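Local atomic coordinates of probable transcriptional regulator (Rhodococcus jostii, PDB entry 3HIM), a protein that probably binds DNA at regulatory sequences as a two-subunit TetR-family transcription factor and so controls the expression of genes. Residues R142-G147 with F156-A161; T80-P85 with L93-T98; E27-A30 with A36-T39. One frame throughout, in Å; residues are numbered along the deposited sequence.

Contact 1. Residues R142-G147 with F156-A161; sequences RIIEAG and FDIEAA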
loop_
_atom_site.group_PDB
_atom_site.type_symbol
_atom_site.label_atom_id
_atom_site.label_comp_id
_atom_site.label_asym_id
_atom_site.label_seq_id
_atom_site.Cartn_x
_atom_site.Cartn_y
_atom_site.Cartn_z
ATOM N N ARG B 142 -10.560 13.505 -13.419
ATOM C CA ARG B 142 -10.957 14.083 -14.700
ATOM C C ARG B 142 -11.639 13.032 -15.596
ATOM O O ARG B 142 -12.720 13.279 -16.131
ATOM C CB ARG B 142 -9.761 14.728 -15.417
ATOM N N ILE B 143 -11.028 11.854 -15.715
ATOM C CA ILE B 143 -11.569 10.789 -16.560
ATOM C C ILE B 143 -12.932 10.363 -16.025
ATOM O O ILE B 143 -13.884 10.252 -16.794
ATOM C CB ILE B 143 -10.602 9.579 -16.682
ATOM C CG1 ILE B 143 -9.422 9.954 -17.584
ATOM C CG2 ILE B 143 -11.321 8.312 -17.237
ATOM C CD1 ILE B 143 -8.148 9.198 -17.263
ATOM N N ILE B 144 -13.030 10.185 -14.709
ATOM C CA ILE B 144 -14.269 9.746 -14.091
ATOM C C ILE B 144 -15.372 10.795 -14.294
ATOM O O ILE B 144 -16.520 10.450 -14.634
ATOM C CB ILE B 144 -14.073 9.350 -12.627
ATOM C CG1 ILE B 144 -13.088 8.178 -12.529
ATOM C CG2 ILE B 144 -15.413 8.947 -12.008
ATOM C CD1 ILE B 144 -12.640 7.852 -11.088
ATOM N N GLU B 145 -15.000 12.064 -14.133
ATOM C CA GLU B 145 -15.889 13.180 -14.426
ATOM C C GLU B 145 -16.326 13.167 -15.886
ATOM O O GLU B 145 -17.513 13.292 -16.188
ATOM C CB GLU B 145 -15.181 14.501 -14.128
ATOM C CG GLU B 145 -15.081 14.800 -12.639
ATOM C CD GLU B 145 -14.220 16.003 -12.321
ATOM O OE1 GLU B 145 -13.751 16.707 -13.245
ATOM O OE2 GLU B 145 -14.026 16.260 -11.121
ATOM N N ALA B 146 -15.366 13.004 -16.796
ATOM C CA ALA B 146 -15.687 12.980 -18.215
ATOM C C ALA B 146 -16.777 11.955 -18.506
ATOM O O ALA B 146 -17.724 12.254 -19.211
ATOM C CB ALA B 146 -14.451 12.689 -19.030
ATOM N N GLY B 147 -16.635 10.750 -17.955
ATOM C CA GLY B 147 -17.590 9.652 -18.174
ATOM C C GLY B 147 -18.960 9.893 -17.568
ATOM O O GLY B 147 -19.990 9.453 -18.115
ATOM N N PHE B 156 -20.756 6.450 -7.420
ATOM C CA PHE B 156 -21.333 6.879 -6.159
ATOM C C PHE B 156 -20.677 8.204 -5.781
ATOM O O PHE B 156 -21.337 9.196 -5.484
ATOM C CB PHE B 156 -21.083 5.842 -5.062
ATOM C CG PHE B 156 -22.057 4.701 -5.072
ATOM C CD1 PHE B 156 -23.356 4.883 -4.624
ATOM C CD2 PHE B 156 -21.664 3.436 -5.520
ATOM C CE1 PHE B 156 -24.262 3.818 -4.630
ATOM C CE2 PHE B 156 -22.550 2.379 -5.535
ATOM C CZ PHE B 156 -23.864 2.568 -5.094
ATOM N N ASP B 157 -19.361 8.213 -5.837
ATOM C CA ASP B 157 -18.597 9.309 -5.299
ATOM C C ASP B 157 -17.307 9.394 -6.106
ATOM O O ASP B 157 -16.482 8.483 -6.070
ATOM C CB ASP B 157 -18.354 9.020 -3.809
ATOM C CG ASP B 157 -17.608 10.132 -3.099
ATOM O OD1 ASP B 157 -16.541 10.576 -3.598
ATOM O OD2 ASP B 157 -18.079 10.519 -1.999
ATOM N N ILE B 158 -17.143 10.469 -6.857
ATOM C CA ILE B 158 -16.010 10.572 -7.758
ATOM C C ILE B 158 -14.675 10.548 -7.014
ATOM O O ILE B 158 -13.774 9.801 -7.394
ATOM C CB ILE B 158 -16.100 11.805 -8.649
ATOM C CG1 ILE B 158 -17.309 11.697 -9.575
ATOM C CG2 ILE B 158 -14.818 11.964 -9.479
ATOM C CD1 ILE B 158 -17.560 12.965 -10.375
ATOM N N GLU B 159 -14.553 11.350 -5.956
ATOM C CA GLU B 159 -13.310 11.395 -5.179
ATOM C C GLU B 159 -12.998 10.042 -4.530
ATOM O O GLU B 159 -11.845 9.627 -4.532
ATOM C CB GLU B 159 -13.352 12.506 -4.120
ATOM N N ALA B 160 -14.010 9.357 -3.985
ATOM C CA ALA B 160 -13.816 7.994 -3.440
ATOM C C ALA B 160 -13.302 7.014 -4.504
ATOM O O ALA B 160 -12.416 6.200 -4.236
ATOM C CB ALA B 160 -15.099 7.474 -2.830
ATOM N N ALA B 161 -13.856 7.109 -5.712
ATOM C CA ALA B 161 -13.440 6.242 -6.820
ATOM C C ALA B 161 -11.984 6.499 -7.252
ATOM O O ALA B 161 -11.210 5.551 -7.435
ATOM C CB ALA B 161 -14.392 6.365 -7.997
#
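Ile158 and Ile144 bury the most surface here, each set against the other where helix 123-149 passes the first turn of helix 158-175, their CA atoms 6.6 Å apart. Methyl meets methyl: Ile144 CG2 lies 4.0 Å from Ile158 CG2, the two isoleucines lying alongside and pointing opposite ways. The longer branch of Ile144, with CG1 anti to the carbonyl carbon (chi1 -61°) and then extended, passes on to the next turn, where its CD1 sits 3.9 Å from Ala161 CB. Glu145 contributes aliphatic carbon rather than charge; its CG is 3.8 Å from Ile158 CD1, and its chain lies roughly perpendicular to that of Ile158. No hydrogen bond joins the segments. The start of the second helix is fixed from within: Asp157 is its N-cap, and OD1 accepts from Ala160 N at 2.8 Å, in a nearly straight bond that comes in 45° above the carboxylate plane. Ile144 and Ala161 also touch Val199, while Ala160 packs on Tyr181 of the second subunit. The contact thus joins helices 123-149 and 158-175 within the all-helical C-terminal domain of the TetR fold, beside the second subunit.

Contact 2. Residues T80-P85 with L93-T98; sequences TAADFP and LMSTVT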
loop_
_atom_site.group_PDB
_atom_site.type_symbol
_atom_site.label_atom_id
_atom_site.label_comp_id
_atom_site.label_asym_id
_atom_site.label_seq_id
_atom_site.Cartn_x
_atom_site.Cartn_y
_atom_site.Cartn_z
ATOM N N THR B 80 -0.377 10.208 -17.686
ATOM C CA THR B 80 -0.730 11.371 -18.494
ATOM C C THR B 80 -0.564 11.029 -19.982
ATOM O O THR B 80 -1.497 11.168 -20.761
ATOM C CB THR B 80 0.078 12.611 -18.065
ATOM O OG1 THR B 80 -0.244 12.895 -16.707
ATOM C CG2 THR B 80 -0.270 13.829 -18.929
ATOM N N ALA B 81 0.597 10.502 -20.348
ATOM C CA ALA B 81 0.795 9.934 -21.694
ATOM C C ALA B 81 -0.224 8.830 -22.030
ATOM O O ALA B 81 -0.525 8.600 -23.194
ATOM C CB ALA B 81 2.210 9.393 -21.835
ATOM N N ALA B 82 -0.746 8.137 -21.019
ATOM C CA ALA B 82 -1.742 7.098 -21.287
ATOM C C ALA B 82 -3.172 7.655 -21.466
ATOM O O ALA B 82 -4.070 6.938 -21.925
ATOM C CB ALA B 82 -1.696 6.005 -20.208
ATOM N N ASP B 83 -3.387 8.926 -21.125
ATOM C CA ASP B 83 -4.721 9.510 -21.250
ATOM C C ASP B 83 -4.906 10.217 -22.598
ATOM O O ASP B 83 -4.016 10.920 -23.060
ATOM C CB ASP B 83 -5.019 10.465 -20.098
ATOM C CG ASP B 83 -6.474 10.879 -20.047
ATOM O OD1 ASP B 83 -7.382 10.074 -20.417
ATOM O OD2 ASP B 83 -6.714 12.025 -19.637
ATOM N N PHE B 84 -6.062 10.010 -23.226
ATOM C CA PHE B 84 -6.316 10.550 -24.556
ATOM C C PHE B 84 -7.684 11.185 -24.520
ATOM O O PHE B 84 -8.699 10.484 -24.593
ATOM C CB PHE B 84 -6.266 9.449 -25.618
ATOM C CG PHE B 84 -4.980 8.691 -25.644
ATOM C CD1 PHE B 84 -3.846 9.243 -26.219
ATOM C CD2 PHE B 84 -4.900 7.412 -25.084
ATOM C CE1 PHE B 84 -2.634 8.527 -26.252
ATOM C CE2 PHE B 84 -3.699 6.699 -25.109
ATOM C CZ PHE B 84 -2.564 7.264 -25.687
ATOM N N PRO B 85 -7.728 12.511 -24.347
ATOM C CA PRO B 85 -9.030 13.158 -24.180
ATOM C C PRO B 85 -9.910 13.092 -25.432
ATOM O O PRO B 85 -11.064 13.484 -25.381
ATOM C CB PRO B 85 -8.652 14.595 -23.814
ATOM C CG PRO B 85 -7.351 14.406 -23.073
ATOM C CD PRO B 85 -6.627 13.393 -23.926
ATOM N N LEU B 93 -10.056 5.324 -19.037
ATOM C CA LEU B 93 -9.895 4.684 -17.746
ATOM C C LEU B 93 -9.150 3.356 -17.851
ATOM O O LEU B 93 -8.266 3.094 -17.053
ATOM C CB LEU B 93 -11.260 4.507 -17.051
ATOM C CG LEU B 93 -11.152 4.133 -15.565
ATOM C CD1 LEU B 93 -10.530 5.290 -14.754
ATOM C CD2 LEU B 93 -12.511 3.700 -15.013
ATOM N N MET B 94 -9.497 2.526 -18.835
ATOM C CA MET B 94 -8.728 1.316 -19.080
ATOM C C MET B 94 -7.244 1.658 -19.264
ATOM O O MET B 94 -6.362 0.993 -18.715
ATOM C CB MET B 94 -9.252 0.561 -20.308
ATOM C CG MET B 94 -10.667 -0.043 -20.156
ATOM S SD MET B 94 -11.399 -0.709 -21.692
ATOM C CE MET B 94 -9.970 -1.458 -22.471
ATOM N N SER B 95 -6.973 2.708 -20.029
ATOM C CA SER B 95 -5.608 2.995 -20.468
ATOM C C SER B 95 -4.739 3.512 -19.328
ATOM O O SER B 95 -3.589 3.071 -19.130
ATOM C CB SER B 95 -5.634 4.029 -21.611
ATOM O OG SER B 95 -4.332 4.251 -22.112
ATOM N N THR B 96 -5.299 4.457 -18.585
ATOM C CA THR B 96 -4.573 5.059 -17.484
ATOM C C THR B 96 -4.408 4.079 -16.326
ATOM O O THR B 96 -3.335 4.058 -15.719
ATOM C CB THR B 96 -5.250 6.316 -16.973
ATOM O OG1 THR B 96 -6.620 6.014 -16.672
ATOM C CG2 THR B 96 -5.153 7.439 -18.020
ATOM N N VAL B 97 -5.462 3.295 -16.013
ATOM C CA VAL B 97 -5.355 2.250 -14.976
ATOM C C VAL B 97 -4.282 1.207 -15.357
ATOM O O VAL B 97 -3.403 0.893 -14.538
ATOM C CB VAL B 97 -6.727 1.557 -14.625
ATOM C CG1 VAL B 97 -6.508 0.365 -13.684
ATOM C CG2 VAL B 97 -7.684 2.553 -13.964
ATOM N N THR B 98 -4.336 0.705 -16.593
ATOM C CA THR B 98 -3.275 -0.168 -17.108
ATOM C C THR B 98 -1.852 0.410 -16.892
ATOM O O THR B 98 -0.995 -0.258 -16.298
ATOM C CB THR B 98 -3.454 -0.482 -18.612
ATOM O OG1 THR B 98 -4.729 -1.093 -18.798
ATOM C CG2 THR B 98 -2.343 -1.431 -19.128
#
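Ala82 and Thr96 bring the two backbones together, their CA atoms 5.2 Å apart, where the chain passes from helix 60-82 into the loop before helix 89-106. This is a helix-loop-helix turn of the all-helical TetR fold, in which the chain doubles back from helix 60-82, the long helix that leads from the DNA-binding region to the C-terminal domain, to helix 89-106. At this approach the backbones are separated by the small side chains of Ala82, Ser95 and Thr96. The CB of Ala82 rests against Ser95, 3.7 Å from its backbone O and equally near its OG. Beside it, Thr96 offers its methyl to the loop: CG2 lies 3.7 Å from Asp83 CB. With chi1 at 53°, CG2 is anti to the carbonyl carbon and faces the loop, while OG1, between the backbone N and the carbonyl carbon, bonds to Arg92 O. Asp83 directs its carboxylate to Arg92 as well, in a salt bridge, so the loop is tied to helix 89-106 by charge next to the apolar touch. Ile143 of helix 123-149 packs on both Asp83 and Thr96. On the more exposed flank the ring of Phe84 stands obliquely to the Ser95 hydroxyl, its CE2 3.9 Å from OG. One hydrogen bond crosses the contact: Ser95, whose OG is anti to the backbone N (chi1 -176°), donates from OG to Ala82 O at 2.7 Å, meeting a lone pair in the carbonyl plane with a C=O...donor angle of 132°.

Contact 3. Residues E27-A30 with A36-T39; sequences EVFA and ATTT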
loop_
_atom_site.group_PDB
_atom_site.type_symbol
_atom_site.label_atom_id
_atom_site.label_comp_id
_atom_site.label_asym_id
_atom_site.label_seq_id
_atom_site.Cartn_x
_atom_site.Cartn_y
_atom_site.Cartn_z
ATOM N N GLU B 27 18.329 0.469 -3.826
ATOM C CA GLU B 27 18.692 -0.854 -3.345
ATOM C C GLU B 27 19.132 -0.808 -1.869
ATOM O O GLU B 27 18.637 -1.580 -1.054
ATOM C CB GLU B 27 19.774 -1.467 -4.248
ATOM N N VAL B 28 20.020 0.124 -1.523
ATOM C CA VAL B 28 20.537 0.220 -0.158
ATOM C C VAL B 28 19.438 0.679 0.802
ATOM O O VAL B 28 19.290 0.114 1.901
ATOM C CB VAL B 28 21.805 1.129 -0.055
ATOM C CG1 VAL B 28 22.237 1.306 1.394
ATOM C CG2 VAL B 28 22.968 0.538 -0.848
ATOM N N PHE B 29 18.658 1.680 0.389
ATOM C CA PHE B 29 17.538 2.145 1.204
ATOM C C PHE B 29 16.555 0.997 1.464
ATOM O O PHE B 29 16.101 0.812 2.588
ATOM C CB PHE B 29 16.823 3.347 0.579
ATOM C CG PHE B 29 17.610 4.647 0.631
ATOM C CD1 PHE B 29 18.676 4.828 1.528
ATOM C CD2 PHE B 29 17.257 5.710 -0.212
ATOM C CE1 PHE B 29 19.375 6.033 1.568
ATOM C CE2 PHE B 29 17.945 6.924 -0.168
ATOM C CZ PHE B 29 19.012 7.080 0.720
ATOM N N ALA B 30 16.265 0.213 0.428
ATOM C CA ALA B 30 15.425 -0.979 0.572
ATOM C C ALA B 30 16.044 -2.069 1.465
ATOM O O ALA B 30 15.316 -2.767 2.171
ATOM C CB ALA B 30 15.051 -1.540 -0.783
ATOM N N ALA B 36 18.996 4.132 8.611
ATOM C CA ALA B 36 20.221 3.444 9.034
ATOM C C ALA B 36 21.343 3.538 8.010
ATOM O O ALA B 36 22.518 3.458 8.380
ATOM C CB ALA B 36 19.943 1.986 9.387
ATOM N N THR B 37 20.983 3.708 6.734
ATOM C CA THR B 37 21.983 3.879 5.675
ATOM C C THR B 37 22.543 5.301 5.603
ATOM O O THR B 37 21.859 6.290 5.882
ATOM C CB THR B 37 21.519 3.344 4.266
ATOM O OG1 THR B 37 21.830 4.295 3.244
ATOM C CG2 THR B 37 20.065 3.074 4.223
ATOM N N THR B 38 23.818 5.379 5.250
ATOM C CA THR B 38 24.497 6.644 5.034
ATOM C C THR B 38 24.911 6.688 3.573
ATOM O O THR B 38 25.008 5.647 2.924
ATOM C CB THR B 38 25.742 6.781 5.963
ATOM O OG1 THR B 38 26.400 8.041 5.734
ATOM C CG2 THR B 38 26.731 5.635 5.739
ATOM N N THR B 39 25.149 7.884 3.051
ATOM C CA THR B 39 25.707 8.009 1.713
ATOM C C THR B 39 27.015 7.199 1.571
ATOM O O THR B 39 27.303 6.688 0.482
ATOM C CB THR B 39 25.985 9.476 1.324
ATOM O OG1 THR B 39 27.182 9.918 1.973
ATOM C CG2 THR B 39 24.827 10.383 1.707
#
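Thr37 packs against Val28 and Phe29 and buries more surface than the two together. The apolar part of the contact is made by its methyl and CB. CG2 comes up at the edge of the Phe29 ring, in the ring plane, 3.5 Å from CD1, while Thr37 CB rests 3.6 Å from Val28 CG1. The threonine thus meets the rim of the ring rather than covering a face. Val28 turns CG1 anti to its backbone N (chi1 175°), which carries that methyl forward to the threonine. The hydroxyl also packs on carbon: OG1 sits 3.4 Å from Phe29 CE1, near the ring plane, and 3.5 Å from Val28 CG1. Polar bonding is sparse. No hydrogen bond spans the two segments, and OG1 makes a weak one of 3.5 Å to Thr38 O, within its own segment; the backbone O of Thr37 accepts from Lys60 NZ. Replacing Phe29 by an alanine would probably open a gap beside the Thr37 methyl and leave Tyr34 without its edge-to-face ring partner. Thr38 stands at the N-cap of helix 39-45, at the start of the predicted helix-turn-helix; Thr37, one residue before it, packs on helix 16-32. Around it, Ile42 of helix 39-45 touches both Phe29 and Thr37, Val28 reaches Ser45, and Ile67 of helix 60-82 packs on Phe29, bringing helices 16-32, 39-45 and 60-82 together.

In the fold
Contacts 1 and 2 adjoin in the C-terminal helical bundle, their centres about 14 Å apart. Ile143 of segment 142-147 joins them, packing on contact 2. Contact 3 belongs to the predicted DNA-binding end, across the centre of the chain and about 22 Å from contact 2 between nearest atoms. It is the most buried of the three, whereas contact 1 is partly buried and contact 2 lies at the surface. Chemistry follows place: contact 1 is apolar, contact 3 packs a threonine, hydroxyl included, on carbon, and neither has a hydrogen bond across, while contact 2 adds a serine-to-carbonyl bond. Helix 60-82 runs between the two ends, reaching contact 2 and packing on Phe29 of contact 3.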